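Local coordinates for protein cysteine synthase (Fusobacterium nucleatum subsp. nucleatum, PDB 5Z5C) that uses pyridoxal 5'-phosphate to produce hydrogen sulfide, probably by breaking down or substituting the side chain of L-cysteine, at residues D51-Y56 / I83-M88. Residues are numbered along the deposited sequence; the frame is centred on the assembly and turned at random.
Sequences DRMAFY and IAFSAM
Ala54 in segment 51-56 of helix 50-57 packs against Ala84 and Phe85 in segment 83-88 of helix 80-91, where the axes of the two segments come within 8.6 Å and cross at -48°, both running broadly the same way. Small residues at the crossing let two helices approach closely, and here the methyls of Ala54 and Ala84 meet directly, CB to CB at 3.9 Å. Beside that pair the Ala54 methyl sits over one face of the Phe85 ring: CB stands 3.8 Å from the ring centroid and only 1° off the normal, a CH-pi contact centred almost perfectly on that face. Ala54 CA adds to the same face, 3.8 Å from Phe85 CZ. The ring reaches this place because its CG lies anti to the carbonyl carbon, with chi1 at -80°. The crossing belongs to the fold type II family of pyridoxal-phosphate enzymes, where helix 80-91 forms the beta-alpha-beta crossover between parallel strands 73-76 and 96-101 and carries the cofactor-binding Asn80 at its start. Two methionines extend the apolar seam, one from each helix. Met53, bent at chi2 and chi3, brings SD to 4.1 Å from Phe85 CE2 in an oblique Met-aromatic contact; its side chain lies near, but about 6 Å from, the bound cofactor. Met88 answers with its sulfur at the edge of the Phe55 ring, while its CE methyl comes to 3.9 Å from Phe55 CD1. Toward the N-terminal ends of the two segments, the buried carboxylate of Asp51 sets OD1 3.6 Å from Ala84 CB, a plain van der Waals contact; the polar partner of OD1 is Thr46 OG1.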
loop_
_atom_site.group_PDB
_atom_site.type_symbol
_atom_site.label_atom_id
_atom_site.label_comp_id
_atom_site.label_asym_id
_atom_site.label_seq_id
_atom_site.Cartn_x
_atom_site.Cartn_y
_atom_site.Cartn_z
ATOM N N ASP B 51 -7.714 2.697 7.813
ATOM C CA ASP B 51 -6.773 3.668 8.379
ATOM C C ASP B 51 -7.426 5.033 8.664
ATOM O O ASP B 51 -7.101 5.641 9.668
ATOM C CB ASP B 51 -5.574 3.905 7.456
ATOM C CG ASP B 51 -4.701 2.672 7.289
ATOM O OD1 ASP B 51 -4.317 2.068 8.313
ATOM O OD2 ASP B 51 -4.391 2.324 6.132
ATOM N N ARG B 52 -8.312 5.502 7.779
ATOM C CA ARG B 52 -9.005 6.772 7.966
ATOM C C ARG B 52 -9.857 6.712 9.250
ATOM O O ARG B 52 -9.880 7.634 10.039
ATOM C CB ARG B 52 -9.964 7.053 6.830
ATOM C CG ARG B 52 -9.303 7.298 5.482
ATOM C CD ARG B 52 -10.373 7.423 4.439
ATOM N NE ARG B 52 -9.875 7.752 3.128
ATOM C CZ ARG B 52 -9.877 8.966 2.611
ATOM N NH1 ARG B 52 -10.166 10.016 3.374
ATOM N NH2 ARG B 52 -9.521 9.142 1.356
ATOM N N MET B 53 -10.510 5.568 9.420
ATOM C CA MET B 53 -11.436 5.302 10.482
ATOM C C MET B 53 -10.719 5.134 11.821
ATOM O O MET B 53 -11.161 5.697 12.803
ATOM C CB MET B 53 -12.222 4.040 10.151
ATOM C CG MET B 53 -13.379 3.782 11.087
ATOM S SD MET B 53 -12.997 2.749 12.507
ATOM C CE MET B 53 -13.129 1.124 11.764
ATOM N N ALA B 54 -9.659 4.335 11.856
ATOM C CA ALA B 54 -8.855 4.174 13.064
ATOM C C ALA B 54 -8.225 5.487 13.565
ATOM O O ALA B 54 -8.228 5.768 14.783
ATOM C CB ALA B 54 -7.780 3.103 12.888
ATOM N N PHE B 55 -7.721 6.290 12.636
ATOM C CA PHE B 55 -7.155 7.566 12.989
ATOM C C PHE B 55 -8.194 8.551 13.518
ATOM O O PHE B 55 -7.942 9.201 14.539
ATOM C CB PHE B 55 -6.481 8.226 11.839
ATOM C CG PHE B 55 -5.975 9.574 12.184
ATOM C CD1 PHE B 55 -4.932 9.716 13.075
ATOM C CD2 PHE B 55 -6.582 10.716 11.668
ATOM C CE1 PHE B 55 -4.464 10.969 13.402
ATOM C CE2 PHE B 55 -6.126 11.973 12.013
ATOM C CZ PHE B 55 -5.062 12.096 12.855
ATOM N N TYR B 56 -9.319 8.691 12.802
ATOM C CA TYR B 56 -10.384 9.572 13.287
ATOM C C TYR B 56 -10.854 9.208 14.673
ATOM O O TYR B 56 -11.101 10.095 15.494
ATOM C CB TYR B 56 -11.616 9.537 12.386
ATOM C CG TYR B 56 -12.689 10.539 12.786
ATOM C CD1 TYR B 56 -12.640 11.852 12.338
ATOM C CD2 TYR B 56 -13.740 10.169 13.615
ATOM C CE1 TYR B 56 -13.617 12.772 12.704
ATOM C CE2 TYR B 56 -14.727 11.086 13.986
ATOM C CZ TYR B 56 -14.654 12.383 13.529
ATOM O OH TYR B 56 -15.618 13.298 13.889
ATOM N N ILE B 83 -5.520 -4.437 11.629
ATOM C CA ILE B 83 -4.273 -3.948 11.046
ATOM C C ILE B 83 -4.143 -2.441 11.331
ATOM O O ILE B 83 -3.133 -2.004 11.838
ATOM C CB ILE B 83 -4.174 -4.267 9.528
ATOM C CG1 ILE B 83 -4.075 -5.780 9.281
ATOM C CG2 ILE B 83 -2.948 -3.616 8.920
ATOM C CD1 ILE B 83 -4.284 -6.217 7.825
ATOM N N ALA B 84 -5.198 -1.688 11.073
ATOM C CA ALA B 84 -5.204 -0.234 11.203
ATOM C C ALA B 84 -5.049 0.302 12.646
ATOM O O ALA B 84 -4.289 1.248 12.896
ATOM C CB ALA B 84 -6.474 0.312 10.575
ATOM N N PHE B 85 -5.808 -0.294 13.584
ATOM C CA PHE B 85 -5.662 0.053 14.986
ATOM C C PHE B 85 -4.323 -0.440 15.510
ATOM O O PHE B 85 -3.730 0.238 16.339
ATOM C CB PHE B 85 -6.819 -0.499 15.881
ATOM C CG PHE B 85 -8.073 0.342 15.828
ATOM C CD1 PHE B 85 -8.151 1.530 16.526
ATOM C CD2 PHE B 85 -9.138 -0.015 15.001
ATOM C CE1 PHE B 85 -9.293 2.319 16.466
ATOM C CE2 PHE B 85 -10.296 0.762 14.948
ATOM C CZ PHE B 85 -10.371 1.929 15.686
ATOM N N SER B 86 -3.854 -1.620 15.082
ATOM C CA SER B 86 -2.536 -2.080 15.534
ATOM C C SER B 86 -1.448 -1.036 15.200
ATOM O O SER B 86 -0.690 -0.589 16.087
ATOM C CB SER B 86 -2.178 -3.435 14.961
ATOM O OG SER B 86 -3.093 -4.422 15.401
ATOM N N ALA B 87 -1.420 -0.597 13.945
ATOM C CA ALA B 87 -0.416 0.402 13.516
ATOM C C ALA B 87 -0.581 1.775 14.168
ATOM O O ALA B 87 0.393 2.350 14.653
ATOM C CB ALA B 87 -0.422 0.550 11.992
ATOM N N MET B 88 -1.793 2.320 14.144
ATOM C CA MET B 88 -2.033 3.667 14.680
ATOM C C MET B 88 -1.964 3.648 16.205
ATOM O O MET B 88 -1.452 4.584 16.817
ATOM C CB MET B 88 -3.361 4.240 14.148
ATOM C CG MET B 88 -3.582 5.723 14.449
ATOM S SD MET B 88 -2.238 6.875 14.045
ATOM C CE MET B 88 -2.359 6.927 12.258
#